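Local coordinates for UTP-glucose-1-phosphate uridylyltransferase 2 (Trypanosoma brucei, PDB 3GUE), which probably catalyses the reversible formation of UDP-glucose and diphosphate from UTP and glucose 1-phosphate, at residues A[76-81]-A[213-218]; A[240-245]-A[354-359]. All coordinates share one frame; numbering follows the deposited sequence.

Interaction 1: A[76-81]-A[213-218]; sequences QAVVLK and RYMFIS
Gln76 meets Arg213 and Tyr214 where two parallel strands begin to pair. Its carbonyl O takes two N-H groups. Arg213 N sits in the carbonyl plane on a lone pair, and Tyr214 N lies above that plane. The extended side chain runs beside that of Tyr214, pointing the same way. Its amide is nearly coplanar with the ring, 8° apart, and Gln76 NE2 stands at the ring edge, 3.9 Å from Tyr214 CE2. At Ala77 the CA-H approaches Tyr214 O, and Val78 N gives the same oxygen a weak bond. Val78 O then receives Phe216 N in a bond of 2.9 Å. Val78 CG1, anti to its own backbone N (chi1 165°), touches Met215 CE at 3.9 Å. Val79 pairs with Phe216, and its CA-H approaches Phe216 O. Leu80 N bonds that oxygen almost straight, 177° at the hydrogen. Leu80 CD2 rests on Met215 SD at 3.8 Å. Leu80 O is held by a water that also bonds Ser218 OG, and Ser218 N adds a weak bond. Lys81 bends at chi2 and chi4, which brings NZ back to donate to Ser218 OG at 2.7 Å. NZ has a second acceptor in Asn222 O. These are central strands of the mixed sheet of a GT-A, Rossmann-like nucleotidyltransferase domain. Strand 128-132 pairs with the outer side of 77-83, and strand 300-309 runs antiparallel beside 214-219. Helix 229-237 packs on the Ala77 and Tyr214 face, where Tyr214 OH bonds His236.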
ATOM      1  N   GLN A  76      -4.405   9.117 -23.259  1.00 26.91           N
ATOM      2  CA  GLN A  76      -4.361   7.637 -23.176  1.00 26.70           C
ATOM      3  C   GLN A  76      -4.302   7.071 -21.737  1.00 26.92           C
ATOM      4  O   GLN A  76      -4.278   5.839 -21.540  1.00 26.49           O
ATOM      5  CB  GLN A  76      -3.168   7.115 -23.980  1.00 26.65           C
ATOM      6  CG  GLN A  76      -3.402   7.200 -25.487  1.00 25.56           C
ATOM      7  CD  GLN A  76      -2.166   6.973 -26.346  1.00 25.48           C
ATOM      8  OE1 GLN A  76      -2.158   7.319 -27.530  1.00 24.89           O
ATOM      9  NE2 GLN A  76      -1.125   6.412 -25.768  1.00 20.81           N
ATOM     10  N   ALA A  77      -4.275   7.967 -20.753  1.00 27.35           N
ATOM     11  CA  ALA A  77      -3.997   7.595 -19.372  1.00 27.12           C
ATOM     12  C   ALA A  77      -5.274   7.382 -18.514  1.00 27.76           C
ATOM     13  O   ALA A  77      -6.321   7.951 -18.784  1.00 27.76           O
ATOM     14  CB  ALA A  77      -3.051   8.595 -18.757  1.00 27.42           C
ATOM     15  N   VAL A  78      -5.164   6.520 -17.508  1.00 28.32           N
ATOM     16  CA  VAL A  78      -6.285   6.078 -16.672  1.00 28.77           C
ATOM     17  C   VAL A  78      -5.702   5.967 -15.258  1.00 28.19           C
ATOM     18  O   VAL A  78      -4.548   5.613 -15.082  1.00 28.25           O
ATOM     19  CB  VAL A  78      -6.836   4.683 -17.127  1.00 28.89           C
ATOM     20  CG1 VAL A  78      -7.725   4.048 -16.080  1.00 28.79           C
ATOM     21  CG2 VAL A  78      -7.629   4.788 -18.470  1.00 29.19           C
ATOM     22  N   VAL A  79      -6.497   6.306 -14.263  1.00 28.52           N
ATOM     23  CA  VAL A  79      -6.031   6.259 -12.872  1.00 28.30           C
ATOM     24  C   VAL A  79      -6.744   5.142 -12.143  1.00 27.64           C
ATOM     25  O   VAL A  79      -7.949   4.948 -12.302  1.00 27.23           O
ATOM     26  CB  VAL A  79      -6.188   7.623 -12.140  1.00 27.97           C
ATOM     27  CG1 VAL A  79      -5.732   7.519 -10.657  1.00 28.02           C
ATOM     28  CG2 VAL A  79      -5.380   8.696 -12.854  1.00 28.83           C
ATOM     29  N   LEU A  80      -5.961   4.382 -11.382  1.00 28.13           N
ATOM     30  CA  LEU A  80      -6.494   3.389 -10.453  1.00 27.98           C
ATOM     31  C   LEU A  80      -5.910   3.648  -9.077  1.00 27.68           C
ATOM     32  O   LEU A  80      -4.684   3.797  -8.919  1.00 27.79           O
ATOM     33  CB  LEU A  80      -6.143   1.962 -10.907  1.00 27.01           C
ATOM     34  CG  LEU A  80      -6.575   0.706 -10.121  1.00 27.05           C
ATOM     35  CD1 LEU A  80      -8.023   0.634  -9.850  1.00 25.02           C
ATOM     36  CD2 LEU A  80      -6.149  -0.543 -10.880  1.00 27.81           C
ATOM     37  N   LYS A  81      -6.790   3.720  -8.084  1.00 27.42           N
ATOM     38  CA  LYS A  81      -6.352   3.775  -6.678  1.00 28.32           C
ATOM     39  C   LYS A  81      -6.690   2.435  -6.034  1.00 28.79           C
ATOM     40  O   LYS A  81      -7.841   1.984  -6.119  1.00 28.93           O
ATOM     41  CB  LYS A  81      -7.076   4.937  -5.966  1.00 28.78           C
ATOM     42  CG  LYS A  81      -6.217   6.204  -5.728  1.00 32.05           C
ATOM     43  CD  LYS A  81      -5.226   5.969  -4.573  1.00 31.35           C
ATOM     44  CE  LYS A  81      -4.749   7.270  -3.909  1.00 34.05           C
ATOM     45  NZ  LYS A  81      -3.383   7.688  -4.394  1.00 32.59           N
ATOM     46  N   ARG A 213      -4.012   3.354 -23.138  1.00 25.32           N
ATOM     47  CA  ARG A 213      -2.816   2.527 -23.231  1.00 25.87           C
ATOM     48  C   ARG A 213      -1.976   2.553 -21.953  1.00 26.03           C
ATOM     49  O   ARG A 213      -1.047   1.770 -21.824  1.00 26.59           O
ATOM     50  CB  ARG A 213      -1.910   3.000 -24.390  1.00 25.83           C
ATOM     51  CG  ARG A 213      -2.426   2.753 -25.791  1.00 26.43           C
ATOM     52  CD  ARG A 213      -2.515   1.237 -26.104  1.00 24.91           C
ATOM     53  NE  ARG A 213      -3.075   1.022 -27.445  1.00 25.72           N
ATOM     54  CZ  ARG A 213      -4.369   0.860 -27.703  1.00 26.50           C
ATOM     55  NH1 ARG A 213      -5.248   0.892 -26.724  1.00 27.29           N
ATOM     56  NH2 ARG A 213      -4.791   0.665 -28.939  1.00 26.71           N
ATOM     57  N   TYR A 214      -2.262   3.483 -21.044  1.00 26.76           N
ATOM     58  CA  TYR A 214      -1.457   3.653 -19.832  1.00 27.34           C
ATOM     59  C   TYR A 214      -2.307   3.781 -18.581  1.00 28.13           C
ATOM     60  O   TYR A 214      -3.381   4.419 -18.590  1.00 27.71           O
ATOM     61  CB  TYR A 214      -0.543   4.876 -19.973  1.00 27.18           C
ATOM     62  CG  TYR A 214       0.545   4.684 -20.994  1.00 27.23           C
ATOM     63  CD1 TYR A 214       1.673   3.943 -20.692  1.00 26.29           C
ATOM     64  CD2 TYR A 214       0.430   5.216 -22.287  1.00 27.30           C
ATOM     65  CE1 TYR A 214       2.716   3.756 -21.652  1.00 25.52           C
ATOM     66  CE2 TYR A 214       1.443   5.026 -23.236  1.00 27.93           C
ATOM     67  CZ  TYR A 214       2.587   4.309 -22.906  1.00 26.64           C
ATOM     68  OH  TYR A 214       3.592   4.104 -23.858  1.00 26.68           O
ATOM     69  N   MET A 215      -1.813   3.183 -17.503  1.00 27.35           N
ATOM     70  CA  MET A 215      -2.489   3.231 -16.237  1.00 28.60           C
ATOM     71  C   MET A 215      -1.530   3.628 -15.130  1.00 27.97           C
ATOM     72  O   MET A 215      -0.497   3.009 -14.955  1.00 28.39           O
ATOM     73  CB  MET A 215      -3.128   1.882 -15.897  1.00 27.99           C
ATOM     74  CG  MET A 215      -3.718   1.836 -14.503  1.00 28.91           C
ATOM     75  SD  MET A 215      -4.664   0.326 -14.244  1.00 28.81           S
ATOM     76  CE  MET A 215      -6.010   0.560 -15.401  1.00 27.18           C
ATOM     77  N   PHE A 216      -1.917   4.659 -14.388  1.00 28.01           N
ATOM     78  CA  PHE A 216      -1.237   5.036 -13.164  1.00 27.32           C
ATOM     79  C   PHE A 216      -1.948   4.458 -11.927  1.00 27.94           C
ATOM     80  O   PHE A 216      -3.139   4.743 -11.669  1.00 27.86           O
ATOM     81  CB  PHE A 216      -1.064   6.567 -13.090  1.00 26.91           C
ATOM     82  CG  PHE A 216      -0.398   7.035 -11.811  1.00 26.69           C
ATOM     83  CD1 PHE A 216       0.932   6.724 -11.556  1.00 26.71           C
ATOM     84  CD2 PHE A 216      -1.106   7.787 -10.880  1.00 27.70           C
ATOM     85  CE1 PHE A 216       1.550   7.114 -10.389  1.00 25.87           C
ATOM     86  CE2 PHE A 216      -0.484   8.210  -9.671  1.00 26.79           C
ATOM     87  CZ  PHE A 216       0.839   7.870  -9.440  1.00 27.18           C
ATOM     88  N   ILE A 217      -1.201   3.651 -11.174  1.00 28.02           N
ATOM     89  CA  ILE A 217      -1.688   2.964  -9.974  1.00 27.81           C
ATOM     90  C   ILE A 217      -0.894   3.418  -8.758  1.00 27.46           C
ATOM     91  O   ILE A 217       0.331   3.538  -8.817  1.00 27.18           O
ATOM     92  CB  ILE A 217      -1.522   1.420 -10.078  1.00 28.03           C
ATOM     93  CG1 ILE A 217      -1.768   0.913 -11.502  1.00 28.40           C
ATOM     94  CG2 ILE A 217      -2.413   0.671  -9.026  1.00 25.52           C
ATOM     95  CD1 ILE A 217      -1.312  -0.534 -11.681  1.00 28.78           C
ATOM     96  N   SER A 218      -1.605   3.663  -7.662  1.00 27.19           N
ATOM     97  CA  SER A 218      -1.024   4.008  -6.361  1.00 26.73           C
ATOM     98  C   SER A 218      -1.890   3.514  -5.189  1.00 26.18           C
ATOM     99  O   SER A 218      -3.079   3.208  -5.360  1.00 26.19           O
ATOM    100  CB  SER A 218      -0.845   5.532  -6.256  1.00 26.85           C
ATOM    101  OG  SER A 218      -2.104   6.194  -6.286  1.00 25.07           O
TER
HETATM  102  O   HOH W   1      -3.587   6.188  -8.553  1.00 21.09           O

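Interaction 2: A[240-245]-A[354-359]; sequences LGFLME and AAISLF
Phe242 reaches from its strand into the turn formed by Ala355, Ile356 and Phe359. Phe242 CB lies 3.6 Å from Phe359 CD2. CG stands a little farther from the same atom, and CD1 meets CD2 and CE2 of Phe359. The two rings are oblique, with planes 32° apart and centroids 5.7 Å apart. At the ring's other ortho position, Phe242 CD2 meets Ile356 CA. Ile356 CA makes a CH-pi contact over the face of the Phe242 ring, 3.8 Å from its centroid. This edge of the domain's mixed sheet, in a GT-A type fold, is where strand 242-248 pairs with the outermost strand 362-366. Segment 354-359 is the connection that leads into that last strand. Farther out, Phe242 CE2 presses on Ile356 CB at 3.3 Å. Phe242 CE1 touches Ala355 CB at 4.0 Å, and Phe242 CZ lies close to both Ile356 CB and Ile356 N. The trans chi1 of Phe242 (176°) sets CG opposite its backbone N and carries the ring to the turn. Gly241 O sits over one face of the Phe359 ring, 3.6 Å from Phe359 CE1. Two residues along the strand, Met244 CE meets Ile356 CD1 at 4.3 Å.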
ATOM      1  N   LEU A 240       8.700   1.691 -22.325  1.00 26.87           N
ATOM      2  CA  LEU A 240       8.651   0.847 -21.124  1.00 26.60           C
ATOM      3  C   LEU A 240       7.269   0.252 -20.943  1.00 26.25           C
ATOM      4  O   LEU A 240       6.276   0.931 -21.239  1.00 26.35           O
ATOM      5  CB  LEU A 240       8.952   1.674 -19.867  1.00 26.85           C
ATOM      6  CG  LEU A 240      10.241   2.478 -19.717  1.00 28.10           C
ATOM      7  CD1 LEU A 240      10.318   2.990 -18.296  1.00 23.92           C
ATOM      8  CD2 LEU A 240      11.426   1.612 -20.067  1.00 26.98           C
ATOM      9  N   GLY A 241       7.213  -0.999 -20.464  1.00 25.07           N
ATOM     10  CA  GLY A 241       5.958  -1.630 -20.081  1.00 25.52           C
ATOM     11  C   GLY A 241       5.555  -1.313 -18.649  1.00 25.90           C
ATOM     12  O   GLY A 241       4.378  -1.371 -18.279  1.00 25.70           O
ATOM     13  N   PHE A 242       6.551  -0.969 -17.846  1.00 26.08           N
ATOM     14  CA  PHE A 242       6.380  -0.839 -16.415  1.00 26.03           C
ATOM     15  C   PHE A 242       7.435   0.145 -15.901  1.00 26.74           C
ATOM     16  O   PHE A 242       8.630   0.026 -16.220  1.00 26.30           O
ATOM     17  CB  PHE A 242       6.537  -2.237 -15.808  1.00 25.88           C
ATOM     18  CG  PHE A 242       6.494  -2.301 -14.295  1.00 24.68           C
ATOM     19  CD1 PHE A 242       5.377  -2.825 -13.644  1.00 26.06           C
ATOM     20  CD2 PHE A 242       7.588  -1.934 -13.552  1.00 24.41           C
ATOM     21  CE1 PHE A 242       5.359  -2.951 -12.244  1.00 28.63           C
ATOM     22  CE2 PHE A 242       7.581  -2.001 -12.151  1.00 28.66           C
ATOM     23  CZ  PHE A 242       6.471  -2.530 -11.487  1.00 25.20           C
ATOM     24  N   LEU A 243       6.962   1.152 -15.165  1.00 27.24           N
ATOM     25  CA  LEU A 243       7.798   2.075 -14.457  1.00 27.60           C
ATOM     26  C   LEU A 243       7.375   2.118 -12.988  1.00 27.43           C
ATOM     27  O   LEU A 243       6.221   2.387 -12.682  1.00 28.09           O
ATOM     28  CB  LEU A 243       7.736   3.461 -15.092  1.00 28.36           C
ATOM     29  CG  LEU A 243       8.763   4.518 -14.646  1.00 29.73           C
ATOM     30  CD1 LEU A 243       9.014   5.497 -15.765  1.00 32.41           C
ATOM     31  CD2 LEU A 243       8.380   5.277 -13.345  1.00 30.27           C
ATOM     32  N   MET A 244       8.320   1.853 -12.090  1.00 27.85           N
ATOM     33  CA  MET A 244       8.117   1.991 -10.636  1.00 28.07           C
ATOM     34  C   MET A 244       8.750   3.269 -10.071  1.00 28.17           C
ATOM     35  O   MET A 244       9.939   3.497 -10.268  1.00 27.84           O
ATOM     36  CB  MET A 244       8.777   0.796  -9.931  1.00 28.16           C
ATOM     37  CG  MET A 244       8.776   0.920  -8.408  1.00 29.68           C
ATOM     38  SD  MET A 244       9.681  -0.388  -7.582  1.00 28.62           S
ATOM     39  CE  MET A 244       8.651  -1.815  -7.947  1.00 29.17           C
ATOM     40  N   GLU A 245       7.982   4.093  -9.350  1.00 27.36           N
ATOM     41  CA  GLU A 245       8.568   5.223  -8.641  1.00 27.81           C
ATOM     42  C   GLU A 245       9.111   4.707  -7.306  1.00 26.52           C
ATOM     43  O   GLU A 245       8.424   3.948  -6.638  1.00 27.19           O
ATOM     44  CB  GLU A 245       7.537   6.355  -8.403  1.00 27.34           C
ATOM     45  CG  GLU A 245       6.793   6.891  -9.627  1.00 28.05           C
ATOM     46  CD  GLU A 245       6.052   8.181  -9.290  1.00 30.64           C
ATOM     47  OE1 GLU A 245       5.883   8.462  -8.074  1.00 27.00           O
ATOM     48  OE2 GLU A 245       5.675   8.929 -10.227  1.00 32.93           O
ATOM     49  N   ALA A 354       5.974  -6.654  -7.991  1.00 23.30           N
ATOM     50  CA  ALA A 354       6.777  -7.811  -8.387  1.00 23.62           C
ATOM     51  C   ALA A 354       6.757  -8.055  -9.916  1.00 23.39           C
ATOM     52  O   ALA A 354       7.573  -8.822 -10.447  1.00 24.56           O
ATOM     53  CB  ALA A 354       6.326  -9.079  -7.569  1.00 24.23           C
ATOM     54  N   ALA A 355       5.831  -7.397 -10.613  1.00 23.35           N
ATOM     55  CA  ALA A 355       5.792  -7.423 -12.092  1.00 23.41           C
ATOM     56  C   ALA A 355       6.968  -6.660 -12.713  1.00 22.93           C
ATOM     57  O   ALA A 355       7.107  -6.586 -13.944  1.00 22.75           O
ATOM     58  CB  ALA A 355       4.455  -6.864 -12.626  1.00 22.99           C
ATOM     59  N   ILE A 356       7.789  -6.047 -11.874  1.00 22.68           N
ATOM     60  CA  ILE A 356       8.942  -5.305 -12.396  1.00 23.66           C
ATOM     61  C   ILE A 356       9.917  -6.197 -13.180  1.00 24.62           C
ATOM     62  O   ILE A 356      10.497  -5.738 -14.157  1.00 25.15           O
ATOM     63  CB  ILE A 356       9.665  -4.458 -11.310  1.00 23.30           C
ATOM     64  CG1 ILE A 356      10.719  -3.535 -11.954  1.00 21.17           C
ATOM     65  CG2 ILE A 356      10.232  -5.350 -10.173  1.00 26.12           C
ATOM     66  CD1 ILE A 356      11.591  -2.859 -10.919  1.00 22.00           C
ATOM     67  N   SER A 357      10.066  -7.470 -12.806  1.00 25.16           N
ATOM     68  CA  SER A 357      10.893  -8.384 -13.641  1.00 26.97           C
ATOM     69  C   SER A 357      10.142  -9.089 -14.783  1.00 27.55           C
ATOM     70  O   SER A 357      10.759  -9.681 -15.674  1.00 28.89           O
ATOM     71  CB  SER A 357      11.607  -9.435 -12.784  1.00 27.09           C
ATOM     72  OG  SER A 357      10.718 -10.436 -12.313  1.00 27.88           O
ATOM     73  N   LEU A 358       8.818  -9.030 -14.758  1.00 27.22           N
ATOM     74  CA  LEU A 358       7.993  -9.810 -15.699  1.00 26.81           C
ATOM     75  C   LEU A 358       7.756  -9.107 -17.036  1.00 26.40           C
ATOM     76  O   LEU A 358       7.651  -9.750 -18.080  1.00 26.10           O
ATOM     77  CB  LEU A 358       6.668 -10.172 -15.046  1.00 26.57           C
ATOM     78  CG  LEU A 358       6.726 -10.978 -13.765  1.00 28.07           C
ATOM     79  CD1 LEU A 358       5.320 -11.240 -13.303  1.00 30.41           C
ATOM     80  CD2 LEU A 358       7.486 -12.292 -13.958  1.00 28.24           C
ATOM     81  N   PHE A 359       7.677  -7.778 -16.991  1.00 26.92           N
ATOM     82  CA  PHE A 359       7.548  -6.950 -18.197  1.00 27.12           C
ATOM     83  C   PHE A 359       8.859  -6.951 -18.982  1.00 27.14           C
ATOM     84  O   PHE A 359       9.951  -6.965 -18.381  1.00 27.46           O
ATOM     85  CB  PHE A 359       7.136  -5.518 -17.816  1.00 27.01           C
ATOM     86  CG  PHE A 359       5.650  -5.349 -17.550  1.00 28.11           C
ATOM     87  CD1 PHE A 359       4.765  -5.045 -18.603  1.00 27.62           C
ATOM     88  CD2 PHE A 359       5.131  -5.483 -16.255  1.00 26.08           C
ATOM     89  CE1 PHE A 359       3.401  -4.878 -18.363  1.00 25.82           C
ATOM     90  CE2 PHE A 359       3.758  -5.313 -16.008  1.00 27.27           C
ATOM     91  CZ  PHE A 359       2.890  -4.998 -17.058  1.00 25.71           C
TER

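Both contacts belong to one mixed sheet. Interaction 1 pairs two of its inner strands, and interaction 2 packs strand 242-248 against the loop before its outermost strand, 362-366. Strand 300-309 lies between them in the sheet. The centres of the two interactions are about 14 Å apart and their nearest atoms about 5 Å, without touching. Each has one side chain near, but not touching, the bound UDP-glucose. The side chain of Lys81 in interaction 1 is about 7 Å from the ligand, and that of Met244 in interaction 2 about 6 Å. Met244 also packs against Asn302, a UDP-glucose-binding residue. Ser218 directly precedes Asn219 and Gly220, which bind it too.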